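Local atomic coordinates of laccase (Botrytis aclada, PDB entry 3SQR), a protein that catalyses the copper-dependent oxidation of phenolic substrates such as hydroquinones, coupled to the reduction of dioxygen to water, and probably serves in lignin degradation. Residues A[110-115]-A[121-126]; A[371-376]-A[475-480]; A[385-390]-A[489-494]. All blocks are in the same frame, centred on the assembly; numbering follows the deposited sequence.

Interaction 1: residues A[110-115]-A[121-126]; sequences IHVTNN and TSIHWH. With CU (copper (II) ion), chain F.
The strand bearing I110, V112 and N114 and the one bearing I123 and W125 run roughly antiparallel (151°), their axes coming no closer than 10.4 Å, so they meet through side chains and not through backbone pairing. I110 and W125 reach for each other head-on. With CG1 anti to the carbonyl carbon (chi1 -50°) and the chain extended beyond it, CD1 of I110 lands over one face of the indole, 3.8 Å from the centroid of the W125 six-membered ring, a CH-pi contact. I123 CG2, from within the same strand as W125, sits on the opposite face, and V112 CG2 borders the ring at its edge. This is the interior of a cupredoxin beta sandwich: one strand belongs to the sheet with 67-79 and 152-158, the other to the sheet with 163-169. Further along, V112 CG1 meets I123 CG1 at 3.8 Å, and the methyl CG2 of T121 rests 3.8 Å from N114 CG. The polar ends here are engaged elsewhere, N114 ND2 with N119 O and T121 OG1 with Q174. Beyond W125 the second strand delivers H126, whose ND1 binds a copper at 2.0 Å beside H168 and H527, consistent with a type 3 site.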
loop_
_atom_site.group_PDB
_atom_site.type_symbol
_atom_site.label_atom_id
_atom_site.label_comp_id
_atom_site.label_asym_id
_atom_site.label_seq_id
_atom_site.Cartn_x
_atom_site.Cartn_y
_atom_site.Cartn_z
ATOM N N ILE A 110 2.237 18.689 -4.072
ATOM C CA ILE A 110 3.318 18.105 -3.303
ATOM C C ILE A 110 4.596 18.185 -4.121
ATOM O O ILE A 110 4.763 17.476 -5.070
ATOM C CB ILE A 110 3.052 16.683 -2.912
ATOM C CG1 ILE A 110 1.643 16.589 -2.267
ATOM C CG2 ILE A 110 4.237 16.143 -2.033
ATOM C CD1 ILE A 110 1.043 15.198 -2.193
ATOM N N HIS A 111 5.449 19.116 -3.740
ATOM C CA HIS A 111 6.746 19.313 -4.376
ATOM C C HIS A 111 7.724 18.312 -3.869
ATOM O O HIS A 111 8.080 18.367 -2.685
ATOM C CB HIS A 111 7.301 20.706 -4.105
ATOM C CG HIS A 111 6.314 21.805 -4.326
ATOM N ND1 HIS A 111 6.093 22.362 -5.568
ATOM C CD2 HIS A 111 5.514 22.476 -3.467
ATOM C CE1 HIS A 111 5.171 23.304 -5.467
ATOM N NE2 HIS A 111 4.814 23.410 -4.201
ATOM N N VAL A 112 8.139 17.376 -4.730
ATOM C CA VAL A 112 9.010 16.289 -4.327
ATOM C C VAL A 112 10.358 16.520 -4.946
ATOM O O VAL A 112 10.522 16.392 -6.167
ATOM C CB VAL A 112 8.511 14.915 -4.724
ATOM C CG1 VAL A 112 9.485 13.848 -4.277
ATOM C CG2 VAL A 112 7.103 14.654 -4.013
ATOM N N THR A 113 11.329 16.762 -4.083
ATOM C CA THR A 113 12.728 16.941 -4.542
ATOM C C THR A 113 13.531 15.734 -4.196
ATOM O O THR A 113 13.515 15.255 -3.043
ATOM C CB THR A 113 13.360 18.186 -3.881
ATOM O OG1 THR A 113 12.586 19.379 -4.189
ATOM C CG2 THR A 113 14.857 18.321 -4.325
ATOM N N ASN A 114 14.195 15.171 -5.206
ATOM C CA ASN A 114 15.037 14.027 -5.003
ATOM C C ASN A 114 16.394 14.474 -4.552
ATOM O O ASN A 114 17.213 14.859 -5.355
ATOM C CB ASN A 114 15.213 13.161 -6.278
ATOM C CG ASN A 114 16.008 11.961 -6.039
ATOM O OD1 ASN A 114 16.412 11.670 -4.896
ATOM N ND2 ASN A 114 16.206 11.140 -7.120
ATOM N N ASN A 115 16.657 14.329 -3.274
ATOM C CA ASN A 115 17.983 14.615 -2.721
ATOM C C ASN A 115 18.847 13.395 -2.425
ATOM O O ASN A 115 19.802 13.473 -1.628
ATOM C CB ASN A 115 17.859 15.542 -1.518
ATOM C CG ASN A 115 17.452 16.922 -1.922
ATOM O OD1 ASN A 115 18.057 17.538 -2.844
ATOM N ND2 ASN A 115 16.361 17.415 -1.306
ATOM N N THR A 121 13.850 8.574 -8.152
ATOM C CA THR A 121 12.763 8.229 -7.237
ATOM C C THR A 121 11.452 8.623 -7.925
ATOM O O THR A 121 11.404 9.325 -8.891
ATOM C CB THR A 121 12.935 8.884 -5.889
ATOM O OG1 THR A 121 12.072 8.221 -4.920
ATOM C CG2 THR A 121 12.598 10.398 -5.928
ATOM N N SER A 122 10.335 8.222 -7.344
ATOM C CA SER A 122 9.057 8.426 -7.960
ATOM C C SER A 122 8.080 8.075 -6.876
ATOM O O SER A 122 8.176 6.975 -6.359
ATOM C CB SER A 122 8.848 7.414 -9.066
ATOM O OG SER A 122 7.672 7.759 -9.736
ATOM N N ILE A 123 7.159 8.972 -6.559
ATOM C CA ILE A 123 6.334 8.809 -5.359
ATOM C C ILE A 123 4.925 8.546 -5.757
ATOM O O ILE A 123 4.322 9.349 -6.480
ATOM C CB ILE A 123 6.372 10.048 -4.481
ATOM C CG1 ILE A 123 7.795 10.480 -4.224
ATOM C CG2 ILE A 123 5.586 9.805 -3.106
ATOM C CD1 ILE A 123 8.780 9.464 -3.727
ATOM N N HIS A 124 4.398 7.432 -5.239
ATOM C CA HIS A 124 3.052 6.983 -5.456
ATOM C C HIS A 124 2.179 7.257 -4.188
ATOM O O HIS A 124 2.591 7.139 -3.075
ATOM C CB HIS A 124 3.035 5.501 -5.806
ATOM C CG HIS A 124 1.673 4.897 -5.816
ATOM N ND1 HIS A 124 0.710 5.264 -6.736
ATOM C CD2 HIS A 124 1.133 3.894 -5.078
ATOM C CE1 HIS A 124 -0.404 4.584 -6.488
ATOM N NE2 HIS A 124 -0.165 3.726 -5.507
ATOM N N TRP A 125 0.954 7.622 -4.468
ATOM C CA TRP A 125 -0.044 8.017 -3.441
ATOM C C TRP A 125 -1.000 6.838 -3.430
ATOM O O TRP A 125 -1.826 6.667 -4.339
ATOM C CB TRP A 125 -0.666 9.373 -3.838
ATOM C CG TRP A 125 0.385 10.275 -4.410
ATOM C CD1 TRP A 125 0.719 10.423 -5.753
ATOM C CD2 TRP A 125 1.323 11.058 -3.686
ATOM N NE1 TRP A 125 1.793 11.237 -5.856
ATOM C CE2 TRP A 125 2.217 11.598 -4.614
ATOM C CE3 TRP A 125 1.565 11.272 -2.307
ATOM C CZ2 TRP A 125 3.292 12.338 -4.247
ATOM C CZ3 TRP A 125 2.654 12.017 -1.929
ATOM C CH2 TRP A 125 3.512 12.574 -2.901
ATOM N N HIS A 126 -0.801 5.949 -2.444
ATOM C CA HIS A 126 -1.385 4.642 -2.524
ATOM C C HIS A 126 -2.904 4.690 -2.483
ATOM O O HIS A 126 -3.522 5.171 -1.566
ATOM C CB HIS A 126 -0.751 3.668 -1.519
ATOM C CG HIS A 126 -1.267 2.298 -1.672
ATOM N ND1 HIS A 126 -0.464 1.228 -1.930
ATOM C CD2 HIS A 126 -2.523 1.811 -1.536
ATOM C CE1 HIS A 126 -1.198 0.138 -1.978
ATOM N NE2 HIS A 126 -2.463 0.467 -1.784
HETATM CU CU CU F . 1.445 0.948 -2.355
#

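Interaction 2: residues A[371-376]-A[475-480]; sequences EPVASL and VAQETD. With MAN (alpha-D-mannopyranose), chain L.
An O-mannosylated 3-10 turn in the connection leading into the third cupredoxin domain brings V373 up to Q477, on a strand of that domain. The contact is small and partly mediated by water. V373 CG1 lies 3.7 Å from Q477 OE1, the side chains lying alongside each other and pointing oppositely. Q477 stretches across with CG anti to the backbone nitrogen (chi1 179°) and the next bond equally extended, which brings the amide within reach of a water. This water donates both of its hydrogens, one to Q477 OE1 at 2.9 Å and the other to the carbonyl oxygen E371 O, also at 2.9 Å. The other end of the amide, NE2, donates hydrogen bonds to A503 O and D370 OD2, so the flat group is gripped at both its oxygen and its nitrogen and its rotation is fixed. Backbone hydrogen bonds close the turn, S375 N to P372 O at 2.9 Å and L376 N to V373 O at 3.0 Å. At its start, the E371 carboxylate hydrogen-bonds Y298 and L304 N of the second domain and forms a salt bridge with R365. S375 OG carries the sugar through a 1.5 Å bond to C1 of the mannose, which also passes A374 CB. Just before Q477 in the chain, V475 and A476 both face A511 on the neighbouring strand 509-515, the arrangement of a classic beta bulge.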
loop_
_atom_site.group_PDB
_atom_site.type_symbol
_atom_site.label_atom_id
_atom_site.label_comp_id
_atom_site.label_asym_id
_atom_site.label_seq_id
_atom_site.Cartn_x
_atom_site.Cartn_y
_atom_site.Cartn_z
ATOM N N GLU A 371 -8.837 -10.662 5.469
ATOM C CA GLU A 371 -10.106 -10.784 6.202
ATOM C C GLU A 371 -11.128 -11.484 5.329
ATOM O O GLU A 371 -11.099 -11.392 4.101
ATOM C CB GLU A 371 -10.617 -9.437 6.707
ATOM C CG GLU A 371 -9.879 -8.910 7.900
ATOM C CD GLU A 371 -10.121 -9.750 9.113
ATOM O OE1 GLU A 371 -11.271 -9.803 9.541
ATOM O OE2 GLU A 371 -9.164 -10.358 9.632
ATOM N N PRO A 372 -12.036 -12.217 5.976
ATOM C CA PRO A 372 -12.915 -12.999 5.098
ATOM C C PRO A 372 -13.796 -12.094 4.223
ATOM O O PRO A 372 -14.308 -11.099 4.709
ATOM C CB PRO A 372 -13.775 -13.791 6.094
ATOM C CG PRO A 372 -13.143 -13.692 7.404
ATOM C CD PRO A 372 -12.281 -12.452 7.407
ATOM N N VAL A 373 -14.038 -12.478 2.975
ATOM C CA VAL A 373 -14.882 -11.647 2.115
ATOM C C VAL A 373 -16.215 -11.320 2.721
ATOM O O VAL A 373 -16.711 -10.180 2.592
ATOM C CB VAL A 373 -15.039 -12.222 0.697
ATOM C CG1 VAL A 373 -13.690 -12.138 -0.064
ATOM C CG2 VAL A 373 -15.559 -13.667 0.725
ATOM N N ALA A 374 -16.806 -12.285 3.442
ATOM C CA ALA A 374 -18.141 -12.001 4.033
ATOM C C ALA A 374 -18.197 -10.893 5.061
ATOM O O ALA A 374 -19.260 -10.334 5.312
ATOM C CB ALA A 374 -18.763 -13.288 4.602
ATOM N N SER A 375 -17.029 -10.558 5.628
ATOM C CA SER A 375 -16.933 -9.503 6.585
ATOM C C SER A 375 -16.744 -8.118 5.986
ATOM O O SER A 375 -16.872 -7.143 6.671
ATOM C CB SER A 375 -15.753 -9.735 7.512
ATOM O OG SER A 375 -15.712 -10.991 8.191
ATOM N N LEU A 376 -16.427 -8.041 4.714
ATOM C CA LEU A 376 -15.998 -6.778 4.140
ATOM C C LEU A 376 -17.072 -6.210 3.200
ATOM O O LEU A 376 -16.984 -6.371 1.953
ATOM C CB LEU A 376 -14.691 -7.018 3.416
ATOM C CG LEU A 376 -13.496 -7.551 4.223
ATOM C CD1 LEU A 376 -12.246 -7.647 3.252
ATOM C CD2 LEU A 376 -13.218 -6.683 5.459
ATOM N N VAL A 475 -14.809 -9.953 -6.644
ATOM C CA VAL A 475 -15.920 -10.831 -7.048
ATOM C C VAL A 475 -15.665 -12.311 -6.657
ATOM O O VAL A 475 -16.593 -13.098 -6.451
ATOM C CB VAL A 475 -16.339 -10.617 -8.471
ATOM C CG1 VAL A 475 -16.712 -9.048 -8.636
ATOM C CG2 VAL A 475 -15.356 -11.097 -9.519
ATOM N N ALA A 476 -14.406 -12.642 -6.463
ATOM C CA ALA A 476 -14.006 -13.976 -5.985
ATOM C C ALA A 476 -12.586 -13.901 -5.439
ATOM O O ALA A 476 -11.687 -13.311 -6.032
ATOM C CB ALA A 476 -14.044 -14.993 -7.139
ATOM N N GLN A 477 -12.370 -14.554 -4.331
ATOM C CA GLN A 477 -11.018 -14.654 -3.800
ATOM C C GLN A 477 -11.008 -16.082 -3.251
ATOM O O GLN A 477 -11.534 -16.362 -2.172
ATOM C CB GLN A 477 -10.831 -13.584 -2.742
ATOM C CG GLN A 477 -9.459 -13.612 -2.108
ATOM C CD GLN A 477 -9.295 -12.628 -1.029
ATOM O OE1 GLN A 477 -10.061 -12.572 -0.076
ATOM N NE2 GLN A 477 -8.251 -11.789 -1.176
ATOM N N GLU A 478 -10.499 -16.979 -4.056
ATOM C CA GLU A 478 -10.735 -18.400 -3.879
ATOM C C GLU A 478 -9.467 -19.195 -3.842
ATOM O O GLU A 478 -8.562 -19.006 -4.691
ATOM C CB GLU A 478 -11.590 -18.926 -5.042
ATOM C CG GLU A 478 -12.962 -18.282 -5.123
ATOM C CD GLU A 478 -13.902 -18.667 -4.010
ATOM O OE1 GLU A 478 -13.779 -19.801 -3.532
ATOM O OE2 GLU A 478 -14.755 -17.824 -3.629
ATOM N N THR A 479 -9.466 -20.155 -2.919
ATOM C CA THR A 479 -8.412 -21.162 -2.831
ATOM C C THR A 479 -8.858 -22.396 -3.603
ATOM O O THR A 479 -9.290 -23.389 -3.029
ATOM C CB THR A 479 -8.107 -21.493 -1.397
ATOM O OG1 THR A 479 -9.315 -21.855 -0.700
ATOM C CG2 THR A 479 -7.530 -20.261 -0.746
ATOM N N ASP A 480 -8.737 -22.266 -4.908
ATOM C CA ASP A 480 -8.987 -23.367 -5.830
ATOM C C ASP A 480 -8.520 -22.965 -7.183
ATOM O O ASP A 480 -8.056 -21.828 -7.410
ATOM C CB ASP A 480 -10.465 -23.792 -5.811
ATOM C CG ASP A 480 -10.649 -25.332 -6.086
ATOM O OD1 ASP A 480 -9.740 -26.041 -6.614
ATOM O OD2 ASP A 480 -11.744 -25.816 -5.791
HETATM C C1 MAN L . -16.647 -10.901 9.309
HETATM C C2 MAN L . -16.082 -11.868 10.342
HETATM C C3 MAN L . -16.208 -13.314 9.884
HETATM C C4 MAN L . -17.663 -13.607 9.513
HETATM C C5 MAN L . -18.127 -12.592 8.461
HETATM C C6 MAN L . -19.609 -12.801 8.122
HETATM O O2 MAN L . -16.754 -11.628 11.572
HETATM O O3 MAN L . -15.662 -14.175 10.887
HETATM O O4 MAN L . -17.738 -14.886 8.955
HETATM O O5 MAN L . -17.973 -11.261 8.944
HETATM O O6 MAN L . -20.354 -12.573 9.324
HETATM O O HOH W 1 -11.080 -10.365 1.439
#

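Interaction 3: residues A[385-390]-A[489-494]; sequences GGYSLV and AKFNLV
The rings of Y387 and F491 meet at a slant, the phenol oxygen Y387 OH approaching F491 CD2 to 3.5 Å without a stack being formed. At the edges, G385 O lies in the plane of the Y387 ring, L493 CD1 comes near that plane beside Y387 CE2 at 4.1 Å, and L389 CD1 lies in the plane of the F491 ring, 3.8 Å from F491 CE2. The setting is the third cupredoxin domain, where the first residues of strand 387-398 receive the loop that follows strand 472-478. Y387 holds its CG between the backbone nitrogen and the carbonyl carbon (chi1 68°), which places the ring against the loop, where L493 runs almost perpendicular to it. F491 is the buried member of the group, wedged between Y387 and L389 on one strand and V475 and A476 on another, with V450 also touching it. P488 packs on both Y387 and L389. Between the two segments the contact is apolar and made by side chains, and it lies away from the copper sites. Past F491, N492 ND2 donates to V494 O over 3.3 Å at a bent 137°, with the nitrogen above the carbonyl plane.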
loop_
_atom_site.group_PDB
_atom_site.type_symbol
_atom_site.label_atom_id
_atom_site.label_comp_id
_atom_site.label_asym_id
_atom_site.label_seq_id
_atom_site.Cartn_x
_atom_site.Cartn_y
_atom_site.Cartn_z
ATOM N N GLY A 385 -21.423 -4.348 -12.987
ATOM C CA GLY A 385 -22.321 -4.462 -14.114
ATOM C C GLY A 385 -21.786 -5.428 -15.138
ATOM O O GLY A 385 -20.919 -6.282 -14.857
ATOM N N GLY A 386 -22.259 -5.284 -16.372
ATOM C CA GLY A 386 -21.787 -6.165 -17.437
ATOM C C GLY A 386 -20.301 -6.064 -17.671
ATOM O O GLY A 386 -19.742 -4.972 -17.721
ATOM N N TYR A 387 -19.637 -7.198 -17.867
ATOM C CA TYR A 387 -18.200 -7.173 -17.988
ATOM C C TYR A 387 -17.562 -7.989 -19.109
ATOM O O TYR A 387 -18.177 -8.928 -19.688
ATOM C CB TYR A 387 -17.613 -7.575 -16.614
ATOM C CG TYR A 387 -17.855 -9.002 -16.224
ATOM C CD1 TYR A 387 -17.053 -10.034 -16.700
ATOM C CD2 TYR A 387 -18.907 -9.329 -15.363
ATOM C CE1 TYR A 387 -17.292 -11.371 -16.318
ATOM C CE2 TYR A 387 -19.158 -10.626 -14.977
ATOM C CZ TYR A 387 -18.365 -11.660 -15.454
ATOM O OH TYR A 387 -18.661 -12.959 -15.043
ATOM N N SER A 388 -16.323 -7.652 -19.442
ATOM C CA SER A 388 -15.460 -8.543 -20.195
ATOM C C SER A 388 -14.467 -9.157 -19.195
ATOM O O SER A 388 -14.107 -8.499 -18.220
ATOM C CB SER A 388 -14.695 -7.819 -21.284
ATOM O OG SER A 388 -13.613 -7.087 -20.745
ATOM N N LEU A 389 -14.123 -10.419 -19.409
ATOM C CA LEU A 389 -13.241 -11.132 -18.502
ATOM C C LEU A 389 -11.838 -11.228 -19.072
ATOM O O LEU A 389 -11.616 -11.616 -20.213
ATOM C CB LEU A 389 -13.805 -12.513 -18.213
ATOM C CG LEU A 389 -13.070 -13.160 -17.018
ATOM C CD1 LEU A 389 -14.012 -13.919 -16.112
ATOM C CD2 LEU A 389 -11.901 -13.959 -17.518
ATOM N N VAL A 390 -10.846 -10.864 -18.285
ATOM C CA VAL A 390 -9.482 -11.007 -18.711
ATOM C C VAL A 390 -8.848 -11.962 -17.728
ATOM O O VAL A 390 -9.005 -11.795 -16.540
ATOM C CB VAL A 390 -8.735 -9.673 -18.695
ATOM C CG1 VAL A 390 -7.243 -9.875 -18.793
ATOM C CG2 VAL A 390 -9.248 -8.748 -19.842
ATOM N N ALA A 489 -19.690 -18.062 -12.759
ATOM C CA ALA A 489 -21.039 -18.083 -12.274
ATOM C C ALA A 489 -21.110 -17.979 -10.779
ATOM O O ALA A 489 -22.159 -17.667 -10.263
ATOM N N LYS A 490 -20.002 -18.256 -10.079
ATOM C CA LYS A 490 -19.931 -18.083 -8.649
ATOM C C LYS A 490 -19.390 -16.710 -8.170
ATOM O O LYS A 490 -19.371 -16.448 -6.976
ATOM C CB LYS A 490 -19.074 -19.202 -8.042
ATOM C CG LYS A 490 -19.781 -20.577 -8.014
ATOM C CD LYS A 490 -20.416 -20.850 -6.614
ATOM C CE LYS A 490 -21.519 -21.930 -6.619
ATOM N NZ LYS A 490 -21.984 -22.177 -5.212
ATOM N N PHE A 491 -18.967 -15.850 -9.079
ATOM C CA PHE A 491 -18.609 -14.453 -8.735
ATOM C C PHE A 491 -19.721 -13.774 -7.982
ATOM O O PHE A 491 -20.923 -13.944 -8.319
ATOM C CB PHE A 491 -18.386 -13.630 -10.000
ATOM C CG PHE A 491 -17.186 -13.989 -10.770
ATOM C CD1 PHE A 491 -16.191 -14.835 -10.230
ATOM C CD2 PHE A 491 -16.982 -13.439 -12.037
ATOM C CE1 PHE A 491 -15.084 -15.124 -10.936
ATOM C CE2 PHE A 491 -15.849 -13.737 -12.738
ATOM C CZ PHE A 491 -14.900 -14.606 -12.196
ATOM N N ASN A 492 -19.356 -12.992 -6.970
ATOM C CA ASN A 492 -20.299 -12.138 -6.303
ATOM C C ASN A 492 -20.216 -10.742 -6.905
ATOM O O ASN A 492 -19.231 -10.026 -6.724
ATOM C CB ASN A 492 -20.012 -12.120 -4.818
ATOM C CG ASN A 492 -20.907 -11.182 -4.025
ATOM O OD1 ASN A 492 -20.548 -10.826 -2.898
ATOM N ND2 ASN A 492 -22.072 -10.809 -4.564
ATOM N N LEU A 493 -21.283 -10.342 -7.607
ATOM C CA LEU A 493 -21.331 -9.044 -8.277
ATOM C C LEU A 493 -22.126 -7.987 -7.542
ATOM O O LEU A 493 -22.133 -6.817 -7.945
ATOM C CB LEU A 493 -21.877 -9.224 -9.715
ATOM C CG LEU A 493 -21.152 -10.260 -10.567
ATOM C CD1 LEU A 493 -21.899 -10.468 -11.912
ATOM C CD2 LEU A 493 -19.675 -9.923 -10.871
ATOM N N VAL A 494 -22.726 -8.384 -6.442
ATOM C CA VAL A 494 -23.596 -7.549 -5.658
ATOM C C VAL A 494 -22.928 -7.089 -4.377
ATOM O O VAL A 494 -22.775 -7.862 -3.377
ATOM C CB VAL A 494 -24.901 -8.279 -5.243
ATOM C CG1 VAL A 494 -25.759 -7.316 -4.497
ATOM C CG2 VAL A 494 -25.614 -8.786 -6.515
#

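From the N terminus, interaction 1 comes first: it closes a short loop of five residues between facing sheets of the first domain and is complete long before the others begin. Interactions 2 and 3 are long-range, each bridging about a hundred residues, and they cross: 371-376 and 385-390 come first, then 475-480 and 489-494 in the same order. Their centres are about 14 Å apart and they touch, V475 O and N492 N making a probable hydrogen bond at 2.8 Å. Together they fasten the interdomain connection and the first strand of the third domain to its later strand and loop, with interaction 1 lying about 34 Å from interaction 2, centre to centre.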